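Local coordinates for DNA-binding protein Sso10a-2 (Sulfolobus solfataricus, PDB 4HW0), which probably binds DNA through a winged-helix domain and contributes to chromatin compaction and organization in Sulfolobus solfataricus, at residues A[16-21]-A[72-77]; A[28-33]-A[39-44]. All coordinates share one frame; numbering follows the deposited sequence.

Contact 1: A[16-21]-A[72-77]; sequences DILRNC and KLLRTH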
loop_
_atom_site.group_PDB
_atom_site.type_symbol
_atom_site.label_atom_id
_atom_site.label_comp_id
_atom_site.label_asym_id
_atom_site.label_seq_id
_atom_site.Cartn_x
_atom_site.Cartn_y
_atom_site.Cartn_z
ATOM N N ASP A 16 -13.504 -12.032 2.763
ATOM C CA ASP A 16 -14.920 -12.160 2.356
ATOM C C ASP A 16 -15.548 -13.501 2.734
ATOM O O ASP A 16 -16.675 -13.569 3.112
ATOM C CB ASP A 16 -15.067 -11.876 0.871
ATOM C CG ASP A 16 -14.935 -10.367 0.552
ATOM O OD1 ASP A 16 -15.340 -9.554 1.412
ATOM O OD2 ASP A 16 -14.416 -10.017 -0.527
ATOM N N ILE A 17 -14.753 -14.562 2.742
ATOM C CA ILE A 17 -15.235 -15.799 3.349
ATOM C C ILE A 17 -15.439 -15.714 4.862
ATOM O O ILE A 17 -16.487 -16.099 5.412
ATOM C CB ILE A 17 -14.279 -16.956 3.023
ATOM C CG1 ILE A 17 -14.282 -17.194 1.529
ATOM C CG2 ILE A 17 -14.675 -18.227 3.745
ATOM C CD1 ILE A 17 -13.201 -18.074 0.974
ATOM N N LEU A 18 -14.395 -15.323 5.554
ATOM C CA LEU A 18 -14.413 -15.314 6.981
ATOM C C LEU A 18 -15.509 -14.468 7.595
ATOM O O LEU A 18 -16.061 -14.820 8.655
ATOM C CB LEU A 18 -13.081 -14.830 7.527
ATOM C CG LEU A 18 -11.955 -15.862 7.302
ATOM C CD1 LEU A 18 -10.643 -15.177 7.496
ATOM C CD2 LEU A 18 -12.088 -17.095 8.160
ATOM N N ARG A 19 -15.782 -13.339 6.974
ATOM C CA ARG A 19 -16.764 -12.434 7.568
ATOM C C ARG A 19 -18.132 -12.994 7.346
ATOM O O ARG A 19 -19.090 -12.487 7.902
ATOM C CB ARG A 19 -16.576 -11.018 7.018
ATOM C CG ARG A 19 -17.017 -10.854 5.591
ATOM C CD ARG A 19 -16.725 -9.457 5.017
ATOM N NE ARG A 19 -17.170 -9.415 3.622
ATOM C CZ ARG A 19 -18.459 -9.378 3.270
ATOM N NH1 ARG A 19 -19.430 -9.357 4.197
ATOM N NH2 ARG A 19 -18.801 -9.370 1.982
ATOM N N ASN A 20 -18.252 -14.042 6.533
ATOM C CA ASN A 20 -19.552 -14.739 6.364
ATOM C C ASN A 20 -19.668 -16.067 7.119
ATOM O O ASN A 20 -20.671 -16.778 6.978
ATOM C CB ASN A 20 -19.778 -14.932 4.876
ATOM C CG ASN A 20 -20.202 -13.638 4.212
ATOM O OD1 ASN A 20 -21.317 -13.189 4.439
ATOM N ND2 ASN A 20 -19.329 -13.043 3.375
ATOM N N CYS A 21 -18.654 -16.380 7.951
ATOM C CA CYS A 21 -18.546 -17.654 8.663
ATOM C C CYS A 21 -18.519 -17.508 10.129
ATOM O O CYS A 21 -17.925 -18.335 10.808
ATOM C CB CYS A 21 -17.268 -18.459 8.332
ATOM S SG CYS A 21 -17.309 -18.968 6.615
ATOM N N LYS A 72 -10.774 -15.497 13.570
ATOM C CA LYS A 72 -11.303 -14.185 13.885
ATOM C C LYS A 72 -10.198 -13.141 13.810
ATOM O O LYS A 72 -10.419 -12.037 13.370
ATOM C CB LYS A 72 -11.940 -14.155 15.305
ATOM C CG LYS A 72 -13.225 -14.916 15.369
ATOM C CD LYS A 72 -13.686 -15.109 16.791
ATOM C CE LYS A 72 -14.875 -16.035 16.825
ATOM N NZ LYS A 72 -15.250 -16.237 18.249
ATOM N N LEU A 73 -9.021 -13.491 14.302
ATOM C CA LEU A 73 -7.865 -12.626 14.248
ATOM C C LEU A 73 -7.395 -12.419 12.849
ATOM O O LEU A 73 -7.077 -11.304 12.463
ATOM C CB LEU A 73 -6.720 -13.191 15.024
ATOM C CG LEU A 73 -6.951 -13.017 16.519
ATOM C CD1 LEU A 73 -6.353 -14.067 17.456
ATOM C CD2 LEU A 73 -6.479 -11.643 16.960
ATOM N N LEU A 74 -7.428 -13.469 12.046
ATOM C CA LEU A 74 -7.093 -13.323 10.634
ATOM C C LEU A 74 -8.049 -12.366 9.930
ATOM O O LEU A 74 -7.627 -11.490 9.191
ATOM C CB LEU A 74 -7.075 -14.692 9.974
ATOM C CG LEU A 74 -6.742 -14.728 8.486
ATOM C CD1 LEU A 74 -5.382 -14.141 8.176
ATOM C CD2 LEU A 74 -6.893 -16.166 7.952
ATOM N N ARG A 75 -9.339 -12.537 10.169
ATOM C CA ARG A 75 -10.383 -11.619 9.604
ATOM C C ARG A 75 -10.102 -10.158 9.969
ATOM O O ARG A 75 -10.102 -9.289 9.123
ATOM C CB ARG A 75 -11.795 -12.048 10.090
ATOM C CG ARG A 75 -13.010 -11.163 9.714
ATOM C CD ARG A 75 -14.168 -11.186 10.729
ATOM N NE ARG A 75 -15.309 -10.294 10.427
ATOM C CZ ARG A 75 -15.225 -8.966 10.322
ATOM N NH1 ARG A 75 -14.056 -8.321 10.515
ATOM N NH2 ARG A 75 -16.307 -8.289 10.032
ATOM N N THR A 76 -9.837 -9.896 11.244
ATOM C CA THR A 76 -9.540 -8.569 11.761
ATOM C C THR A 76 -8.292 -7.997 11.086
ATOM O O THR A 76 -8.260 -6.848 10.639
ATOM C CB THR A 76 -9.338 -8.690 13.280
ATOM O OG1 THR A 76 -10.633 -8.956 13.823
ATOM C CG2 THR A 76 -8.800 -7.420 13.887
ATOM N N HIS A 77 -7.230 -8.800 10.995
ATOM C CA HIS A 77 -6.002 -8.309 10.363
ATOM C C HIS A 77 -6.122 -8.031 8.884
ATOM O O HIS A 77 -5.536 -7.049 8.393
ATOM C CB HIS A 77 -4.865 -9.254 10.619
ATOM C CG HIS A 77 -4.471 -9.312 12.042
ATOM N ND1 HIS A 77 -4.740 -8.325 12.948
ATOM C CD2 HIS A 77 -3.841 -10.273 12.730
ATOM C CE1 HIS A 77 -4.296 -8.671 14.137
ATOM N NE2 HIS A 77 -3.778 -9.869 14.034
#

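Contact 2: A[28-33]-A[39-44]; sequences TRVIYG and VVAQKY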
loop_
_atom_site.group_PDB
_atom_site.type_symbol
_atom_site.label_atom_id
_atom_site.label_comp_id
_atom_site.label_asym_id
_atom_site.label_seq_id
_atom_site.Cartn_x
_atom_site.Cartn_y
_atom_site.Cartn_z
ATOM N N THR A 28 -23.235 -22.617 0.704
ATOM C CA THR A 28 -24.121 -21.617 0.179
ATOM C C THR A 28 -23.755 -20.240 0.711
ATOM O O THR A 28 -23.599 -19.266 -0.036
ATOM C CB THR A 28 -25.610 -21.924 0.499
ATOM O OG1 THR A 28 -25.914 -23.200 -0.051
ATOM C CG2 THR A 28 -26.556 -20.838 -0.090
ATOM N N ARG A 29 -23.581 -20.167 2.012
ATOM C CA ARG A 29 -23.234 -18.932 2.638
ATOM C C ARG A 29 -21.886 -18.457 2.157
ATOM O O ARG A 29 -21.686 -17.261 1.946
ATOM C CB ARG A 29 -23.193 -19.189 4.123
ATOM C CG ARG A 29 -23.831 -18.169 4.971
ATOM C CD ARG A 29 -24.195 -18.639 6.340
ATOM N NE ARG A 29 -23.420 -17.797 7.254
ATOM C CZ ARG A 29 -23.780 -17.449 8.492
ATOM N NH1 ARG A 29 -24.916 -17.923 9.004
ATOM N NH2 ARG A 29 -22.952 -16.665 9.236
ATOM N N VAL A 30 -20.931 -19.399 1.958
ATOM C CA VAL A 30 -19.647 -19.026 1.460
ATOM C C VAL A 30 -19.688 -18.547 0.009
ATOM O O VAL A 30 -19.149 -17.506 -0.294
ATOM C CB VAL A 30 -18.619 -20.173 1.590
ATOM C CG1 VAL A 30 -17.358 -19.785 0.847
ATOM C CG2 VAL A 30 -18.393 -20.441 3.048
ATOM N N ILE A 31 -20.326 -19.277 -0.887
ATOM C CA ILE A 31 -20.379 -18.900 -2.308
ATOM C C ILE A 31 -21.077 -17.535 -2.495
ATOM O O ILE A 31 -20.571 -16.635 -3.168
ATOM C CB ILE A 31 -21.110 -19.992 -3.140
ATOM C CG1 ILE A 31 -20.178 -21.192 -3.357
ATOM C CG2 ILE A 31 -21.603 -19.498 -4.467
ATOM C CD1 ILE A 31 -20.907 -22.430 -3.853
ATOM N N TYR A 32 -22.249 -17.385 -1.883
ATOM C CA TYR A 32 -23.028 -16.226 -2.091
ATOM C C TYR A 32 -22.526 -15.090 -1.255
ATOM O O TYR A 32 -22.499 -13.953 -1.747
ATOM C CB TYR A 32 -24.534 -16.534 -1.945
ATOM C CG TYR A 32 -24.965 -17.438 -3.045
ATOM C CD1 TYR A 32 -25.238 -16.929 -4.305
ATOM C CD2 TYR A 32 -25.052 -18.808 -2.861
ATOM C CE1 TYR A 32 -25.651 -17.763 -5.336
ATOM C CE2 TYR A 32 -25.447 -19.647 -3.879
ATOM C CZ TYR A 32 -25.701 -19.136 -5.114
ATOM O OH TYR A 32 -26.131 -19.925 -6.164
ATOM N N GLY A 33 -22.087 -15.371 -0.011
ATOM C CA GLY A 33 -21.594 -14.298 0.813
ATOM C C GLY A 33 -20.272 -13.710 0.348
ATOM O O GLY A 33 -20.055 -12.475 0.357
ATOM N N VAL A 39 -15.617 -23.730 -7.246
ATOM C CA VAL A 39 -14.230 -24.141 -7.441
ATOM C C VAL A 39 -13.306 -23.267 -6.623
ATOM O O VAL A 39 -12.459 -23.780 -5.845
ATOM C CB VAL A 39 -13.867 -24.097 -8.951
ATOM C CG1 VAL A 39 -12.409 -24.469 -9.172
ATOM C CG2 VAL A 39 -14.781 -25.041 -9.710
ATOM N N VAL A 40 -13.492 -21.961 -6.705
ATOM C CA VAL A 40 -12.710 -21.023 -5.865
ATOM C C VAL A 40 -12.994 -21.255 -4.400
ATOM O O VAL A 40 -12.106 -21.267 -3.593
ATOM C CB VAL A 40 -13.014 -19.569 -6.268
ATOM C CG1 VAL A 40 -12.308 -18.583 -5.371
ATOM C CG2 VAL A 40 -12.651 -19.313 -7.737
ATOM N N ALA A 41 -14.274 -21.429 -4.041
ATOM C CA ALA A 41 -14.633 -21.615 -2.644
ATOM C C ALA A 41 -13.939 -22.847 -2.084
ATOM O O ALA A 41 -13.360 -22.808 -0.999
ATOM C CB ALA A 41 -16.123 -21.751 -2.467
ATOM N N GLN A 42 -13.963 -23.948 -2.838
ATOM C CA GLN A 42 -13.344 -25.203 -2.366
ATOM C C GLN A 42 -11.848 -25.005 -2.065
ATOM O O GLN A 42 -11.299 -25.458 -1.006
ATOM C CB GLN A 42 -13.522 -26.265 -3.471
ATOM C CG GLN A 42 -13.837 -27.589 -2.970
ATOM C CD GLN A 42 -15.032 -27.491 -2.070
ATOM O OE1 GLN A 42 -15.058 -28.082 -0.991
ATOM N NE2 GLN A 42 -16.011 -26.682 -2.475
ATOM N N LYS A 43 -11.167 -24.329 -2.988
ATOM C CA LYS A 43 -9.733 -24.087 -2.770
ATOM C C LYS A 43 -9.441 -23.258 -1.487
ATOM O O LYS A 43 -8.566 -23.586 -0.648
ATOM C CB LYS A 43 -9.194 -23.358 -3.973
ATOM C CG LYS A 43 -7.730 -23.030 -3.797
ATOM C CD LYS A 43 -7.198 -22.032 -4.785
ATOM C CE LYS A 43 -5.685 -21.887 -4.648
ATOM N NZ LYS A 43 -5.162 -21.187 -5.848
ATOM N N TYR A 44 -10.106 -22.112 -1.377
ATOM C CA TYR A 44 -9.900 -21.249 -0.215
ATOM C C TYR A 44 -10.360 -21.812 1.083
ATOM O O TYR A 44 -9.683 -21.625 2.101
ATOM C CB TYR A 44 -10.616 -19.909 -0.419
ATOM C CG TYR A 44 -9.827 -19.040 -1.337
ATOM C CD1 TYR A 44 -9.896 -19.178 -2.716
ATOM C CD2 TYR A 44 -9.028 -18.062 -0.815
ATOM C CE1 TYR A 44 -9.179 -18.374 -3.551
ATOM C CE2 TYR A 44 -8.318 -17.228 -1.635
ATOM C CZ TYR A 44 -8.398 -17.383 -3.001
ATOM O OH TYR A 44 -7.636 -16.559 -3.779
#

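Contact 1: A[16-21]-A[72-77]
Leu-74 is the first residue along 72-77 to meet 16-21, and it does so through its branched end. With CG anti to the backbone N (chi1 180°), Leu-74 carries CD2 to 3.9 Å from Leu-18 CD1, and the two side chains cross at about a right angle. The match is methyl to methyl, with Leu-74 CG almost as near to the same Leu-18 methyl. Leu-74 also packs on Leu-48 of helix 38-50 and on Val-95 of the second subunit, touching both domain and dimer partner.

Arg-75 follows, at the closest backbone approach: its CA stands 6.1 Å from that of Leu-18. The CB atoms of Leu-18 and Arg-75 face each other at 4.0 Å, and Leu-18 CD1 reaches within 4.0 Å of Arg-75 N. Beyond CB the Arg-75 chain runs extended and brings NE to 3.7 Å from Arg-19 CB, an oblique approach to the guanidinium. This last contact is provisional, because Arg-75 was modelled in two conformers; in the one described, NH1 forms a salt bridge to Glu-79.

Arg-19 answers only with its base. Its chi1 of 72° sets CG between the backbone N and the carbonyl carbon and turns the chain back toward Asp-16. There NE donates a nearly straight hydrogen bond (172°), part of a salt bridge, to Asp-16 OD1 at 2.9 Å; OD1, in the guanidinium plane, accepts on its anti lone pair, and OD2 pairs with Arg-8. Asn-20 ND2 lies over one guanidinium face. The two arginine heads remain apart, with Arg-19 NE 6.6 Å from Arg-75 NH2. Joining the first helix of a winged-helix domain to long helix 69-98 is consistent with a winged-helix head carried on a two-stranded antiparallel coiled coil.

Contact 2: A[28-33]-A[39-44]
Val-30 and Ile-31 receive Ala-41 at the interface of helices 27-34 and 38-50, the helix-turn-helix of this winged-helix domain. The second of these helices would be the recognition helix by analogy with other winged-helix proteins. The contact is small, 84 Å² summed over both sides, and purely apolar. Ala-41 directs its CB at 28-33 and ends there, which allows a close backbone approach: the CA atoms of Ile-31 and Ala-41 are 6.4 Å apart.

Ile-31 can be traced outward. Its CB is still 5.3 Å from Ala-41 CB, too far to count as contact. The chain then divides. CG1, set anti to the carbonyl carbon by a chi1 of -76°, turns in and comes to 4.2 Å from Ala-41 CB, the nearest approach of this side chain to 39-44. CD1, at the tip, continues past the methyl and is again farther off, at 5.0 Å from Ala-41 CB, so the meeting is alongside the branch and not end-on. Elsewhere this side chain touches Tyr-38.

Val-30 supplies the other wall. Its CG1 stands 4.0 Å from Ala-41 CB, while CG2 points elsewhere; the residue also packs on Ile-17 of helix 10-18 and on Leu-45. Val-30 CG1 and Ile-31 CG1 are 5.3 Å apart. The Ala-41 methyl is within van der Waals range of both. The remaining branch of Ile-31, CG2, lies 3.8 Å above the plane of the neighbouring Tyr-32 ring, offset toward its rim.

How the contacts relate
From the N terminus, helix 10-18 leads into 16-21, where contact 1 opens a long loop. Inside it the chain passes strand 24-25, then helix 27-34 and helix 38-50, whose short loop is closed by contact 2; the hairpin strands 54-59 and 62-67 follow, and helix 69-98 completes contact 1. Contact 2 is therefore nested within contact 1, with centres 14 Å apart. Segment 16-21 bridges them: Ile-17 CD1 packs 3.5 Å from Tyr-44 CB, and Asn-20 O probably accepts a hydrogen bond from Arg-29 NE. Helix 10-18 thus sits between the helix-turn-helix pair and the start of the long helix.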